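Local coordinates for protein intramolecular trans-sialidase (PDB 3SLI) that probably cleaves terminal sialic acid from sialylated sugar chains by intramolecular trans-glycosylation, releasing it as 2,7-anhydro-Neu5Ac, at residues D279-N284 with S396-I401; K389-N394 with F414-V419. All blocks are in the same frame, centred on the assembly; numbering follows the deposited sequence.

Interaction 1. Residues D279-N284 with S396-I401; sequences DSVGKN and SGNNLI
The amide of Asn398 lies over the branched end of Val281, its CG 3.7 Å from Val281 CG1 and its ND2 at the same distance from that methyl. Val281 sets CG1 anti to the backbone N (chi1 -180°), which carries this methyl to the amide, and the two side chains meet at about a right angle. Beside this van der Waals contact, Asp279 OD2 and Asn398 OD1 approach to 3.6 Å. Two acceptors cannot bond directly, and a water joins the groups instead, giving one hydrogen to Asp279 OD1 at 2.6 Å and the other to Asn398 OD1 at 2.8 Å. Asp279 OD2 is occupied within its own loop: an Asx turn and Asx motif start the short 3-10 turn at 282-284, with the backbone N atoms of Val281 and Gly282 each 3.0 Å from OD2 and both above the same face of the carboxylate. Asn398 belongs to the type II' turn 396-399 of a beta hairpin, where the positive phi of Gly397 (72°) is one that glycine adopts readily. Gly282, 5.2 Å from Asn398 CA to CA, has no side chain and lets the Asp279 carboxylate lie close against the turn. Behind the hairpin tip, Leu400 rests on Trp276 and Val285 of the same loop.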
loop_
_atom_site.group_PDB
_atom_site.type_symbol
_atom_site.label_atom_id
_atom_site.label_comp_id
_atom_site.label_asym_id
_atom_site.label_seq_id
_atom_site.Cartn_x
_atom_site.Cartn_y
_atom_site.Cartn_z
ATOM N N ASP A 279 -13.884 -7.252 10.667
ATOM C CA ASP A 279 -15.152 -7.971 10.539
ATOM C C ASP A 279 -15.977 -7.356 9.404
ATOM O O ASP A 279 -15.734 -6.212 9.011
ATOM C CB ASP A 279 -15.938 -7.936 11.857
ATOM C CG ASP A 279 -16.392 -6.542 12.230
ATOM O OD1 ASP A 279 -15.580 -5.776 12.785
ATOM O OD2 ASP A 279 -17.563 -6.208 11.966
ATOM N N SER A 280 -16.983 -8.090 8.932
ATOM C CA SER A 280 -17.837 -7.648 7.826
ATOM C C SER A 280 -18.495 -6.277 7.983
ATOM O O SER A 280 -18.891 -5.664 6.987
ATOM C CB SER A 280 -18.908 -8.702 7.528
ATOM O OG SER A 280 -19.800 -8.840 8.623
ATOM N N VAL A 281 -18.656 -5.807 9.217
ATOM C CA VAL A 281 -19.267 -4.497 9.433
ATOM C C VAL A 281 -18.224 -3.401 9.652
ATOM O O VAL A 281 -18.142 -2.456 8.863
ATOM C CB VAL A 281 -20.275 -4.502 10.612
ATOM C CG1 VAL A 281 -20.887 -3.117 10.787
ATOM C CG2 VAL A 281 -21.369 -5.532 10.365
ATOM N N GLY A 282 -17.417 -3.546 10.700
ATOM C CA GLY A 282 -16.401 -2.555 11.025
ATOM C C GLY A 282 -15.352 -2.259 9.963
ATOM O O GLY A 282 -14.866 -1.126 9.881
ATOM N N LYS A 283 -15.029 -3.241 9.124
ATOM C CA LYS A 283 -14.018 -3.042 8.084
ATOM C C LYS A 283 -14.351 -1.901 7.117
ATOM O O LYS A 283 -13.445 -1.250 6.592
ATOM C CB LYS A 283 -13.786 -4.327 7.289
ATOM C CG LYS A 283 -14.938 -4.718 6.380
ATOM C CD LYS A 283 -14.648 -6.010 5.634
ATOM C CE LYS A 283 -15.768 -6.312 4.645
ATOM N NZ LYS A 283 -15.533 -7.568 3.890
ATOM N N ASN A 284 -15.645 -1.657 6.902
ATOM C CA ASN A 284 -16.114 -0.617 5.986
ATOM C C ASN A 284 -16.145 0.779 6.590
ATOM O O ASN A 284 -16.263 1.766 5.859
ATOM C CB ASN A 284 -17.524 -0.941 5.474
ATOM C CG ASN A 284 -17.595 -2.258 4.737
ATOM O OD1 ASN A 284 -16.812 -2.520 3.826
ATOM N ND2 ASN A 284 -18.544 -3.100 5.127
ATOM N N SER A 396 -16.698 1.865 19.358
ATOM C CA SER A 396 -17.619 1.492 20.424
ATOM C C SER A 396 -18.523 0.532 19.662
ATOM O O SER A 396 -19.449 0.957 18.958
ATOM C CB SER A 396 -18.413 2.703 20.911
ATOM O OG SER A 396 -19.237 2.351 22.012
ATOM N N GLY A 397 -18.204 -0.759 19.742
ATOM C CA GLY A 397 -18.963 -1.744 18.998
ATOM C C GLY A 397 -18.549 -1.526 17.550
ATOM O O GLY A 397 -17.362 -1.311 17.280
ATOM N N ASN A 398 -19.513 -1.520 16.634
ATOM C CA ASN A 398 -19.224 -1.302 15.215
ATOM C C ASN A 398 -19.220 0.189 14.882
ATOM O O ASN A 398 -19.051 0.563 13.726
ATOM C CB ASN A 398 -20.269 -1.992 14.328
ATOM C CG ASN A 398 -20.166 -3.498 14.357
ATOM O OD1 ASN A 398 -19.080 -4.059 14.447
ATOM N ND2 ASN A 398 -21.305 -4.165 14.259
ATOM N N ASN A 399 -19.404 1.034 15.893
ATOM C CA ASN A 399 -19.456 2.486 15.693
ATOM C C ASN A 399 -18.136 3.190 15.970
ATOM O O ASN A 399 -17.521 2.958 17.006
ATOM C CB ASN A 399 -20.537 3.107 16.587
ATOM C CG ASN A 399 -21.878 2.419 16.441
ATOM O OD1 ASN A 399 -22.494 2.435 15.370
ATOM N ND2 ASN A 399 -22.327 1.782 17.514
ATOM N N LEU A 400 -17.736 4.084 15.066
ATOM C CA LEU A 400 -16.497 4.845 15.212
ATOM C C LEU A 400 -16.835 6.177 15.873
ATOM O O LEU A 400 -17.538 7.011 15.294
ATOM C CB LEU A 400 -15.864 5.114 13.842
ATOM C CG LEU A 400 -14.338 5.176 13.686
ATOM C CD1 LEU A 400 -14.001 6.044 12.479
ATOM C CD2 LEU A 400 -13.651 5.717 14.918
ATOM N N ILE A 401 -16.360 6.373 17.094
ATOM C CA ILE A 401 -16.623 7.612 17.805
ATOM C C ILE A 401 -15.446 8.566 17.647
ATOM O O ILE A 401 -14.324 8.251 18.044
ATOM C CB ILE A 401 -16.877 7.358 19.303
ATOM C CG1 ILE A 401 -17.945 6.272 19.476
ATOM C CG2 ILE A 401 -17.293 8.655 19.996
ATOM C CD1 ILE A 401 -19.250 6.548 18.733
HETATM O O HOH W 1 -16.367 -3.663 14.133
#

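Interaction 2. Residues K389-N394 with F414-V419; sequences KQYDYN and FYKNSV
Residues 389-394 run as an extended strand, while 414-419 form an irregular loop whose type I turn, Tyr415 to Ser418, is closed by a backbone bond from Ser418 N to Tyr415 O and presents Lys416 and Asn417 to the strand. The contact thus joins strand 384-396 of an antiparallel sheet to the surface loop between strands 407-410 and 420-422. Tyr391 reaches across to both side chains. Its hydroxyl donates to Asn417 OD1 at 3.1 Å, in the carbonyl plane and on a lone pair, with a C=O to donor angle of 135°. The same oxygen lies in the plane of the ring at its edge, 3.3 Å from Tyr391 CE1, although the amide plane itself is turned 43° from the ring. Lys416 crosses the tyrosine at about a right angle. Extended beyond CG, its chain takes CE obliquely to 3.5 Å from Tyr391 CZ and brings NZ to 4.2 Å from the ring centroid, an off-centre cation-pi contact 34° from the ring normal. Tyrosine suits this place because it offers pi electrons to the ammonium and a hydroxyl to the amide. A water bridges as well, donating to Lys389 O at 2.8 Å and to Asn417 OD1 at 2.9 Å. Asn417 also touches Lys404 of the neighbouring strand 399-405, as Tyr391 does. Two donors share Asn417 OD1, which should help to set the orientation of its amide, and the nearby ammonium would probably make the phenol a somewhat stronger donor.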
loop_
_atom_site.group_PDB
_atom_site.type_symbol
_atom_site.label_atom_id
_atom_site.label_comp_id
_atom_site.label_asym_id
_atom_site.label_seq_id
_atom_site.Cartn_x
_atom_site.Cartn_y
_atom_site.Cartn_z
ATOM N N LYS A 389 -9.384 22.104 19.516
ATOM C CA LYS A 389 -9.105 20.813 20.126
ATOM C C LYS A 389 -8.888 19.715 19.090
ATOM O O LYS A 389 -9.590 19.656 18.072
ATOM C CB LYS A 389 -10.250 20.414 21.063
ATOM C CG LYS A 389 -10.466 21.366 22.230
ATOM C CD LYS A 389 -9.246 21.411 23.132
ATOM C CE LYS A 389 -9.465 22.330 24.327
ATOM N NZ LYS A 389 -8.221 22.483 25.136
ATOM N N GLN A 390 -7.904 18.863 19.355
ATOM C CA GLN A 390 -7.578 17.742 18.490
ATOM C C GLN A 390 -8.573 16.622 18.771
ATOM O O GLN A 390 -9.007 16.432 19.914
ATOM C CB GLN A 390 -6.158 17.263 18.785
ATOM C CG GLN A 390 -5.723 16.025 18.017
ATOM C CD GLN A 390 -4.279 15.679 18.282
ATOM O OE1 GLN A 390 -3.946 15.155 19.341
ATOM N NE2 GLN A 390 -3.407 15.988 17.331
ATOM N N TYR A 391 -8.944 15.894 17.727
ATOM C CA TYR A 391 -9.885 14.790 17.853
ATOM C C TYR A 391 -9.190 13.454 18.032
ATOM O O TYR A 391 -8.051 13.255 17.586
ATOM C CB TYR A 391 -10.775 14.696 16.611
ATOM C CG TYR A 391 -11.985 15.598 16.623
ATOM C CD1 TYR A 391 -11.860 16.967 16.415
ATOM C CD2 TYR A 391 -13.258 15.076 16.833
ATOM C CE1 TYR A 391 -12.970 17.796 16.416
ATOM C CE2 TYR A 391 -14.378 15.895 16.837
ATOM C CZ TYR A 391 -14.225 17.255 16.627
ATOM O OH TYR A 391 -15.327 18.074 16.625
ATOM N N ASP A 392 -9.908 12.530 18.658
ATOM C CA ASP A 392 -9.437 11.173 18.871
ATOM C C ASP A 392 -10.530 10.310 18.242
ATOM O O ASP A 392 -11.655 10.778 18.030
ATOM C CB ASP A 392 -9.286 10.858 20.365
ATOM C CG ASP A 392 -8.582 9.530 20.618
ATOM O OD1 ASP A 392 -7.916 9.016 19.689
ATOM O OD2 ASP A 392 -8.697 9.000 21.747
ATOM N N TYR A 393 -10.201 9.067 17.926
ATOM C CA TYR A 393 -11.157 8.171 17.297
ATOM C C TYR A 393 -11.026 6.786 17.900
ATOM O O TYR A 393 -9.918 6.270 18.034
ATOM C CB TYR A 393 -10.927 8.143 15.772
ATOM C CG TYR A 393 -9.465 8.101 15.355
ATOM C CD1 TYR A 393 -8.694 9.265 15.335
ATOM C CD2 TYR A 393 -8.856 6.900 14.979
ATOM C CE1 TYR A 393 -7.351 9.237 14.950
ATOM C CE2 TYR A 393 -7.511 6.858 14.592
ATOM C CZ TYR A 393 -6.767 8.030 14.580
ATOM O OH TYR A 393 -5.443 8.000 14.205
ATOM N N ASN A 394 -12.156 6.205 18.296
ATOM C CA ASN A 394 -12.178 4.880 18.921
ATOM C C ASN A 394 -13.481 4.169 18.588
ATOM O O ASN A 394 -14.531 4.803 18.474
ATOM C CB ASN A 394 -12.088 4.997 20.454
ATOM C CG ASN A 394 -10.821 5.693 20.929
ATOM O OD1 ASN A 394 -9.743 5.099 20.936
ATOM N ND2 ASN A 394 -10.946 6.955 21.329
ATOM N N PHE A 414 -7.867 23.866 6.623
ATOM C CA PHE A 414 -8.406 22.607 6.112
ATOM C C PHE A 414 -9.079 21.754 7.190
ATOM O O PHE A 414 -9.534 20.642 6.912
ATOM C CB PHE A 414 -7.306 21.809 5.412
ATOM C CG PHE A 414 -6.691 22.531 4.246
ATOM C CD1 PHE A 414 -7.402 22.697 3.060
ATOM C CD2 PHE A 414 -5.406 23.059 4.332
ATOM C CE1 PHE A 414 -6.842 23.377 1.977
ATOM C CE2 PHE A 414 -4.836 23.742 3.248
ATOM C CZ PHE A 414 -5.560 23.899 2.070
ATOM N N TYR A 415 -9.173 22.291 8.405
ATOM C CA TYR A 415 -9.778 21.581 9.538
ATOM C C TYR A 415 -11.279 21.852 9.629
ATOM O O TYR A 415 -11.726 22.978 9.387
ATOM C CB TYR A 415 -9.096 22.000 10.849
ATOM C CG TYR A 415 -7.637 21.600 10.970
ATOM C CD1 TYR A 415 -7.000 20.852 9.970
ATOM C CD2 TYR A 415 -6.897 21.951 12.098
ATOM C CE1 TYR A 415 -5.658 20.469 10.096
ATOM C CE2 TYR A 415 -5.557 21.572 12.235
ATOM C CZ TYR A 415 -4.945 20.832 11.235
ATOM O OH TYR A 415 -3.632 20.451 11.381
ATOM N N LYS A 416 -12.050 20.854 10.053
ATOM C CA LYS A 416 -13.499 21.022 10.129
ATOM C C LYS A 416 -13.997 22.063 11.126
ATOM O O LYS A 416 -15.060 22.653 10.918
ATOM C CB LYS A 416 -14.221 19.687 10.342
ATOM C CG LYS A 416 -14.211 19.159 11.755
ATOM C CD LYS A 416 -15.209 18.018 11.927
ATOM C CE LYS A 416 -14.986 17.316 13.258
ATOM N NZ LYS A 416 -15.829 16.106 13.459
ATOM N N ASN A 417 -13.247 22.303 12.198
ATOM C CA ASN A 417 -13.684 23.289 13.189
ATOM C C ASN A 417 -12.998 24.639 13.055
ATOM O O ASN A 417 -13.012 25.438 13.991
ATOM C CB ASN A 417 -13.524 22.758 14.624
ATOM C CG ASN A 417 -14.483 21.623 14.946
ATOM O OD1 ASN A 417 -14.185 20.776 15.787
ATOM N ND2 ASN A 417 -15.635 21.593 14.279
ATOM N N SER A 418 -12.384 24.893 11.906
ATOM C CA SER A 418 -11.712 26.162 11.685
ATOM C C SER A 418 -12.753 27.264 11.486
ATOM O O SER A 418 -13.862 27.004 11.014
ATOM C CB SER A 418 -10.807 26.083 10.458
ATOM O OG SER A 418 -10.080 27.290 10.289
ATOM N N VAL A 419 -12.391 28.490 11.853
ATOM C CA VAL A 419 -13.289 29.627 11.698
ATOM C C VAL A 419 -13.360 30.065 10.235
ATOM O O VAL A 419 -14.336 30.694 9.826
ATOM C CB VAL A 419 -12.880 30.822 12.599
ATOM C CG1 VAL A 419 -13.004 30.432 14.063
ATOM C CG2 VAL A 419 -11.461 31.288 12.280
HETATM O O HOH W 2 -11.935 21.102 17.531
#

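From the N terminus the chain first passes 279-284, in the long loop between strands 261-264 and 292-300. It then passes through strands of two sheets before reaching 389-394, on strand 384-396, turns at 396-401 and so closes interaction 1 over 111 intervening residues. Interaction 2 closes later, at 414-419, over a span of only 19. Because 389-394 precedes 396-401 and 414-419 follows it, the two closures cross. They meet in the hairpin of strands 384-396 and 399-405, where Ile401 N probably bonds to Asn394 O at 2.8 Å. One contact ties the hairpin's tip to the earlier loop; the other ties its flank to the loop preceding strand 420-422.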